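Local coordinates for protein DNA polymerase sliding clamp B (Sulfolobus tokodaii, PDB 3AIZ) that serves as a subunit of a ring-shaped sliding clamp that encircles DNA and tethers DNA polymerase and other processing proteins to it during replication, at residues G67-I72 against K116-S121; G97-V102 against R110-I115. All coordinates share one frame; numbering follows the deposited sequence.

Contact 1: G67-I72 against K116-S121; sequences GIKINI and KGEKTS
Lys69 and Glu118 sit opposite each other as a hydrogen-bonded pair where the end of strand 109-120 runs antiparallel beside strand 66-71, in the N-terminal domain of this PCNA-family clamp. Their side chains rise from the same face of the sheet and pass at a slant, the nearest approach being a lysine methylene to a carboxylate oxygen, Lys69 CD to Glu118 OE1 at 4.1 Å. The lysine chain is straight until it bends at its last torsion (chi4 -64°). Its NZ ends 5.3 Å from Glu118 OE1, too far for a salt bridge, though the opposite charges probably still attract; NZ also makes a weak, long ion pair with Glu25. On the other face Ile68 and Lys119 form the non-hydrogen-bonded pair. The CG2 branch of Ile68 lies 3.9 Å from Glu118 O, while Lys119 leads away to a salt bridge with Glu93. In the backbone, Lys69 N donates to Glu118 O at 2.8 Å. Near the other end of the ladder Gly67 O is approached twice by one residue: Thr120 N binds it at 2.8 Å in a nearly straight bond (174°), and Thr120 OG1 adds a weak one at 3.5 Å.

Contact 2: G97-V102 against R110-I115; sequences GLKVTV and RSNIYI
Segments 97-102 and 110-115 run antiparallel at 167°, their axes approaching to 4.6 Å, and are zipped by six backbone hydrogen bonds. These come as reciprocal couples at Leu98-Ile115, Val100-Ile113 and Val102-Ser111. Not all are equally straight: Val100 N points well at Ile113 O (169°), whereas the return bond from Ile113 N to Val100 O is bent to 135°. Between the couples lie the non-hydrogen-bonded pairs Lys99-Tyr114 and Thr101-Asn112, whose side chains share one face.

There Lys99 and Tyr114 lie alongside each other, pointing the same way. The lysine chain, extended throughout, runs past one side of the ring: CG stands over the face, offset toward the rim, in a CH-pi contact 4.3 Å from the Tyr114 ring centroid. Further out, Lys99 CD comes to 3.6 Å from Tyr114 CE2, and Lys99 NZ to 3.5 Å from Tyr114 OH. A bound sulfate ion lies near the same NZ, at the long range of a weak ion pair.

Strands 97-104 and 109-120 make a beta hairpin, and its second strand continues the sheet across the subunit interface: residues 110-113 pair antiparallel with a strand of the PCNA3 chain, sliding clamp C. Asn112 OD1 is hydrogen-bonded to Ser173 OG of that chain. Within the hairpin, Asn112 stands beside Thr101, its CB 3.6 Å from Thr101 OG1. The opposite face is mostly apolar and packs partly on helix 72-80; here Val100 CB meets Ile113 CG2 at 4.2 Å, and Val100 CG2 reaches Ile115 CD1 at 4.3 Å.

Strand 109-120 is common to both contacts: its first half pairs with strand 97-104 in contact 2, its far end with strand 66-71 in contact 1, on its other side. Along the chain the order is 67-72, helix 72-80, strand 88-93, then the hairpin of 97-102 and 110-115, and at once 116-121, so contact 1 closes the longer loop around contact 2. The centres are 14 Å apart, and the contacts meet through apolar side chains, with Ile70 CB 3.8 Å from Ile115 CG2. One strand of the N-terminal domain thus joins the sheet beside strand 66-71 to the hairpin edge on which the PCNA3 chain docks.

Contact 1: G67-I72 against K116-S121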
ATOM      1  N   GLY A  67     -40.828  19.561  -5.851  1.00 52.56           N
ATOM      2  CA  GLY A  67     -39.859  18.891  -5.003  1.00 50.73           C
ATOM      3  C   GLY A  67     -39.661  17.434  -5.377  1.00 51.29           C
ATOM      4  O   GLY A  67     -40.628  16.712  -5.619  1.00 54.99           O
ATOM      5  N   ILE A  68     -38.406  16.999  -5.425  1.00 47.82           N
ATOM      6  CA  ILE A  68     -38.092  15.623  -5.789  1.00 48.84           C
ATOM      7  C   ILE A  68     -37.423  14.879  -4.638  1.00 48.69           C
ATOM      8  O   ILE A  68     -36.313  15.217  -4.230  1.00 48.51           O
ATOM      9  CB  ILE A  68     -37.165  15.559  -7.017  1.00 46.66           C
ATOM     10  CG1 ILE A  68     -37.609  16.567  -8.078  1.00 49.93           C
ATOM     11  CG2 ILE A  68     -37.133  14.150  -7.588  1.00 46.50           C
ATOM     12  CD1 ILE A  68     -36.763  16.543  -9.334  1.00 47.43           C
ATOM     13  N   LYS A  69     -38.103  13.860  -4.122  1.00 49.26           N
ATOM     14  CA  LYS A  69     -37.561  13.048  -3.038  1.00 49.24           C
ATOM     15  C   LYS A  69     -36.591  12.007  -3.588  1.00 50.45           C
ATOM     16  O   LYS A  69     -37.000  11.053  -4.248  1.00 52.04           O
ATOM     17  CB  LYS A  69     -38.693  12.369  -2.266  1.00 51.00           C
ATOM     18  CG  LYS A  69     -38.240  11.589  -1.045  1.00 51.48           C
ATOM     19  CD  LYS A  69     -39.431  11.134  -0.218  1.00 56.99           C
ATOM     20  CE  LYS A  69     -38.990  10.371   1.021  1.00 66.78           C
ATOM     21  NZ  LYS A  69     -38.299   9.101   0.670  1.00 70.94           N
ATOM     22  N   ILE A  70     -35.304  12.196  -3.312  1.00 51.49           N
ATOM     23  CA  ILE A  70     -34.267  11.333  -3.868  1.00 52.47           C
ATOM     24  C   ILE A  70     -33.399  10.685  -2.792  1.00 51.78           C
ATOM     25  O   ILE A  70     -33.393  11.117  -1.640  1.00 51.47           O
ATOM     26  CB  ILE A  70     -33.348  12.117  -4.819  1.00 50.31           C
ATOM     27  CG1 ILE A  70     -32.476  13.093  -4.028  1.00 47.02           C
ATOM     28  CG2 ILE A  70     -34.169  12.851  -5.867  1.00 46.08           C
ATOM     29  CD1 ILE A  70     -31.499  13.866  -4.879  1.00 48.50           C
ATOM     30  N   ASN A  71     -32.668   9.645  -3.185  1.00 50.42           N
ATOM     31  CA  ASN A  71     -31.723   8.980  -2.297  1.00 49.80           C
ATOM     32  C   ASN A  71     -30.406   9.743  -2.254  1.00 51.53           C
ATOM     33  O   ASN A  71     -29.650   9.750  -3.226  1.00 53.98           O
ATOM     34  CB  ASN A  71     -31.491   7.537  -2.756  1.00 54.03           C
ATOM     35  CG  ASN A  71     -30.637   6.740  -1.782  1.00 60.73           C
ATOM     36  OD1 ASN A  71     -29.784   7.291  -1.086  1.00 61.69           O
ATOM     37  ND2 ASN A  71     -30.864   5.432  -1.734  1.00 59.38           N
ATOM     38  N   ILE A  72     -30.136  10.386  -1.123  1.00 50.56           N
ATOM     39  CA  ILE A  72     -28.967  11.249  -0.987  1.00 50.68           C
ATOM     40  C   ILE A  72     -27.651  10.513  -1.237  1.00 52.87           C
ATOM     41  O   ILE A  72     -26.680  11.107  -1.707  1.00 50.57           O
ATOM     42  CB  ILE A  72     -28.921  11.917   0.402  1.00 52.30           C
ATOM     43  CG1 ILE A  72     -27.774  12.927   0.469  1.00 50.57           C
ATOM     44  CG2 ILE A  72     -28.790  10.870   1.497  1.00 54.34           C
ATOM     45  CD1 ILE A  72     -27.674  13.645   1.791  1.00 51.98           C
ATOM     46  N   LYS A 116     -33.872   7.677  -9.441  1.00 46.99           N
ATOM     47  CA  LYS A 116     -35.309   7.498  -9.275  1.00 51.87           C
ATOM     48  C   LYS A 116     -35.770   8.301  -8.069  1.00 51.58           C
ATOM     49  O   LYS A 116     -35.205   8.181  -6.983  1.00 51.34           O
ATOM     50  CB  LYS A 116     -35.659   6.021  -9.088  1.00 58.15           C
ATOM     51  CG  LYS A 116     -35.369   5.152 -10.302  1.00 73.20           C
ATOM     52  CD  LYS A 116     -35.822   3.715 -10.080  1.00 79.10           C
ATOM     53  CE  LYS A 116     -35.570   2.860 -11.313  1.00 81.92           C
ATOM     54  NZ  LYS A 116     -36.042   1.460 -11.126  1.00 84.06           N
ATOM     55  N   GLY A 117     -36.793   9.128  -8.263  1.00 52.40           N
ATOM     56  CA  GLY A 117     -37.278   9.977  -7.192  1.00 52.28           C
ATOM     57  C   GLY A 117     -38.744  10.344  -7.304  1.00 51.76           C
ATOM     58  O   GLY A 117     -39.215  10.751  -8.364  1.00 53.11           O
ATOM     59  N   GLU A 118     -39.463  10.197  -6.198  1.00 55.55           N
ATOM     60  CA  GLU A 118     -40.865  10.586  -6.133  1.00 55.94           C
ATOM     61  C   GLU A 118     -41.005  12.100  -6.251  1.00 53.22           C
ATOM     62  O   GLU A 118     -40.251  12.850  -5.634  1.00 55.67           O
ATOM     63  CB  GLU A 118     -41.484  10.110  -4.817  1.00 56.67           C
ATOM     64  CG  GLU A 118     -42.911  10.581  -4.588  1.00 62.18           C
ATOM     65  CD  GLU A 118     -43.410  10.277  -3.188  1.00 68.40           C
ATOM     66  OE1 GLU A 118     -42.626   9.736  -2.379  1.00 67.63           O
ATOM     67  OE2 GLU A 118     -44.586  10.580  -2.893  1.00 67.05           O
ATOM     68  N   LYS A 119     -41.968  12.544  -7.051  1.00 57.77           N
ATOM     69  CA  LYS A 119     -42.252  13.970  -7.177  1.00 57.80           C
ATOM     70  C   LYS A 119     -43.379  14.375  -6.234  1.00 57.64           C
ATOM     71  O   LYS A 119     -44.431  13.738  -6.200  1.00 60.06           O
ATOM     72  CB  LYS A 119     -42.609  14.328  -8.620  1.00 54.41           C
ATOM     73  CG  LYS A 119     -41.451  14.200  -9.594  1.00 56.89           C
ATOM     74  CD  LYS A 119     -41.857  14.630 -10.992  1.00 62.80           C
ATOM     75  CE  LYS A 119     -40.693  14.519 -11.962  1.00 64.77           C
ATOM     76  NZ  LYS A 119     -41.096  14.868 -13.352  1.00 65.30           N
ATOM     77  N   THR A 120     -43.150  15.436  -5.468  1.00 60.62           N
ATOM     78  CA  THR A 120     -44.128  15.901  -4.493  1.00 63.37           C
ATOM     79  C   THR A 120     -44.293  17.415  -4.536  1.00 59.75           C
ATOM     80  O   THR A 120     -43.773  18.085  -5.428  1.00 56.41           O
ATOM     81  CB  THR A 120     -43.730  15.497  -3.060  1.00 62.37           C
ATOM     82  OG1 THR A 120     -42.432  16.024  -2.757  1.00 55.21           O
ATOM     83  CG2 THR A 120     -43.705  13.983  -2.916  1.00 63.61           C
ATOM     84  N   SER A 121     -45.029  17.942  -3.566  1.00 63.36           N
ATOM     85  CA  SER A 121     -45.189  19.381  -3.421  1.00 69.52           C
ATOM     86  C   SER A 121     -44.081  19.924  -2.527  1.00 65.74           C
ATOM     87  O   SER A 121     -43.658  19.263  -1.577  1.00 64.95           O
ATOM     88  CB  SER A 121     -46.563  19.713  -2.836  1.00 70.48           C
ATOM     89  OG  SER A 121     -46.774  19.027  -1.615  1.00 79.76           O
TER

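Contact 2: G97-V102 against R110-I115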
ATOM      1  N   GLY A  97     -37.280  10.681 -12.364  1.00 56.32           N
ATOM      2  CA  GLY A  97     -36.727  11.304 -11.175  1.00 52.17           C
ATOM      3  C   GLY A  97     -35.855  12.513 -11.450  1.00 49.00           C
ATOM      4  O   GLY A  97     -36.347  13.575 -11.828  1.00 47.19           O
ATOM      5  N   LEU A  98     -34.551  12.350 -11.254  1.00 47.89           N
ATOM      6  CA  LEU A  98     -33.611  13.455 -11.392  1.00 45.47           C
ATOM      7  C   LEU A  98     -32.304  12.999 -12.033  1.00 45.63           C
ATOM      8  O   LEU A  98     -31.711  12.004 -11.617  1.00 46.17           O
ATOM      9  CB  LEU A  98     -33.329  14.078 -10.022  1.00 43.47           C
ATOM     10  CG  LEU A  98     -32.363  15.262  -9.965  1.00 38.13           C
ATOM     11  CD1 LEU A  98     -32.890  16.427 -10.784  1.00 41.32           C
ATOM     12  CD2 LEU A  98     -32.133  15.684  -8.524  1.00 39.50           C
ATOM     13  N   LYS A  99     -31.860  13.734 -13.048  1.00 41.48           N
ATOM     14  CA  LYS A  99     -30.597  13.439 -13.714  1.00 39.51           C
ATOM     15  C   LYS A  99     -29.509  14.405 -13.258  1.00 35.72           C
ATOM     16  O   LYS A  99     -29.627  15.615 -13.444  1.00 37.62           O
ATOM     17  CB  LYS A  99     -30.760  13.520 -15.232  1.00 41.73           C
ATOM     18  CG  LYS A  99     -29.463  13.340 -16.007  1.00 40.56           C
ATOM     19  CD  LYS A  99     -29.683  13.508 -17.500  1.00 40.73           C
ATOM     20  CE  LYS A  99     -28.373  13.414 -18.263  1.00 42.67           C
ATOM     21  NZ  LYS A  99     -28.566  13.616 -19.724  1.00 48.19           N
ATOM     22  N   VAL A 100     -28.452  13.868 -12.662  1.00 34.56           N
ATOM     23  CA  VAL A 100     -27.349  14.694 -12.184  1.00 35.55           C
ATOM     24  C   VAL A 100     -26.099  14.475 -13.026  1.00 33.76           C
ATOM     25  O   VAL A 100     -25.689  13.339 -13.257  1.00 34.59           O
ATOM     26  CB  VAL A 100     -27.024  14.407 -10.705  1.00 33.75           C
ATOM     27  CG1 VAL A 100     -25.865  15.276 -10.241  1.00 30.56           C
ATOM     28  CG2 VAL A 100     -28.250  14.638  -9.837  1.00 31.84           C
ATOM     29  N   THR A 101     -25.495  15.566 -13.483  1.00 33.30           N
ATOM     30  CA  THR A 101     -24.297  15.479 -14.310  1.00 35.02           C
ATOM     31  C   THR A 101     -23.153  16.308 -13.739  1.00 33.44           C
ATOM     32  O   THR A 101     -23.335  17.471 -13.382  1.00 34.20           O
ATOM     33  CB  THR A 101     -24.570  15.947 -15.754  1.00 36.80           C
ATOM     34  OG1 THR A 101     -25.619  15.157 -16.328  1.00 39.99           O
ATOM     35  CG2 THR A 101     -23.314  15.816 -16.603  1.00 32.07           C
ATOM     36  N   VAL A 102     -21.976  15.700 -13.653  1.00 33.63           N
ATOM     37  CA  VAL A 102     -20.776  16.403 -13.223  1.00 34.24           C
ATOM     38  C   VAL A 102     -19.843  16.598 -14.411  1.00 35.08           C
ATOM     39  O   VAL A 102     -19.455  15.634 -15.071  1.00 36.65           O
ATOM     40  CB  VAL A 102     -20.037  15.642 -12.111  1.00 35.52           C
ATOM     41  CG1 VAL A 102     -18.706  16.308 -11.809  1.00 39.74           C
ATOM     42  CG2 VAL A 102     -20.897  15.566 -10.859  1.00 34.73           C
ATOM     43  N   ARG A 110     -16.749  13.762 -18.064  1.00 30.49           N
ATOM     44  CA  ARG A 110     -18.061  14.012 -17.489  1.00 30.42           C
ATOM     45  C   ARG A 110     -18.572  12.739 -16.839  1.00 32.94           C
ATOM     46  O   ARG A 110     -18.024  11.660 -17.051  1.00 37.14           O
ATOM     47  CB  ARG A 110     -19.054  14.460 -18.563  1.00 33.42           C
ATOM     48  CG  ARG A 110     -18.647  15.702 -19.328  1.00 36.61           C
ATOM     49  CD  ARG A 110     -19.830  16.290 -20.066  1.00 32.52           C
ATOM     50  NE  ARG A 110     -20.413  15.342 -21.008  1.00 36.66           N
ATOM     51  CZ  ARG A 110     -20.161  15.339 -22.312  1.00 44.63           C
ATOM     52  NH1 ARG A 110     -19.331  16.236 -22.830  1.00 43.39           N
ATOM     53  NH2 ARG A 110     -20.739  14.439 -23.097  1.00 42.76           N
ATOM     54  N   SER A 111     -19.627  12.872 -16.046  1.00 33.96           N
ATOM     55  CA  SER A 111     -20.278  11.724 -15.438  1.00 34.17           C
ATOM     56  C   SER A 111     -21.718  12.082 -15.118  1.00 34.96           C
ATOM     57  O   SER A 111     -22.017  13.222 -14.772  1.00 38.33           O
ATOM     58  CB  SER A 111     -19.546  11.295 -14.165  1.00 37.90           C
ATOM     59  OG  SER A 111     -18.253  10.795 -14.458  1.00 39.62           O
ATOM     60  N   ASN A 112     -22.614  11.113 -15.248  1.00 33.36           N
ATOM     61  CA  ASN A 112     -24.012  11.348 -14.922  1.00 36.94           C
ATOM     62  C   ASN A 112     -24.642  10.174 -14.191  1.00 38.06           C
ATOM     63  O   ASN A 112     -24.039   9.108 -14.065  1.00 38.45           O
ATOM     64  CB  ASN A 112     -24.819  11.700 -16.177  1.00 37.42           C
ATOM     65  CG  ASN A 112     -24.879  10.563 -17.179  1.00 39.50           C
ATOM     66  OD1 ASN A 112     -24.679   9.399 -16.833  1.00 42.57           O
ATOM     67  ND2 ASN A 112     -25.163  10.896 -18.432  1.00 39.38           N
ATOM     68  N   ILE A 113     -25.858  10.382 -13.705  1.00 38.88           N
ATOM     69  CA  ILE A 113     -26.604   9.330 -13.035  1.00 41.59           C
ATOM     70  C   ILE A 113     -28.082   9.697 -12.978  1.00 42.88           C
ATOM     71  O   ILE A 113     -28.444  10.826 -12.647  1.00 41.99           O
ATOM     72  CB  ILE A 113     -26.058   9.060 -11.616  1.00 43.16           C
ATOM     73  CG1 ILE A 113     -26.723   7.823 -11.012  1.00 45.34           C
ATOM     74  CG2 ILE A 113     -26.245  10.278 -10.721  1.00 40.37           C
ATOM     75  CD1 ILE A 113     -26.180   7.446  -9.651  1.00 51.93           C
ATOM     76  N   TYR A 114     -28.933   8.740 -13.326  1.00 44.49           N
ATOM     77  CA  TYR A 114     -30.371   8.948 -13.293  1.00 44.75           C
ATOM     78  C   TYR A 114     -30.932   8.418 -11.981  1.00 48.86           C
ATOM     79  O   TYR A 114     -30.994   7.209 -11.762  1.00 56.89           O
ATOM     80  CB  TYR A 114     -31.036   8.251 -14.481  1.00 47.35           C
ATOM     81  CG  TYR A 114     -30.580   8.770 -15.828  1.00 49.36           C
ATOM     82  CD1 TYR A 114     -29.360   8.381 -16.367  1.00 49.87           C
ATOM     83  CD2 TYR A 114     -31.371   9.644 -16.564  1.00 47.59           C
ATOM     84  CE1 TYR A 114     -28.938   8.851 -17.597  1.00 46.94           C
ATOM     85  CE2 TYR A 114     -30.958  10.120 -17.796  1.00 44.95           C
ATOM     86  CZ  TYR A 114     -29.740   9.718 -18.307  1.00 48.73           C
ATOM     87  OH  TYR A 114     -29.321  10.186 -19.533  1.00 51.82           O
ATOM     88  N   ILE A 115     -31.332   9.332 -11.103  1.00 46.91           N
ATOM     89  CA  ILE A 115     -31.841   8.958  -9.791  1.00 47.44           C
ATOM     90  C   ILE A 115     -33.362   8.855  -9.786  1.00 48.27           C
ATOM     91  O   ILE A 115     -34.058   9.822 -10.095  1.00 48.67           O
ATOM     92  CB  ILE A 115     -31.416   9.976  -8.716  1.00 46.35           C
ATOM     93  CG1 ILE A 115     -29.892  10.099  -8.669  1.00 47.13           C
ATOM     94  CG2 ILE A 115     -31.967   9.577  -7.356  1.00 50.58           C
ATOM     95  CD1 ILE A 115     -29.393  11.094  -7.644  1.00 48.40           C
TER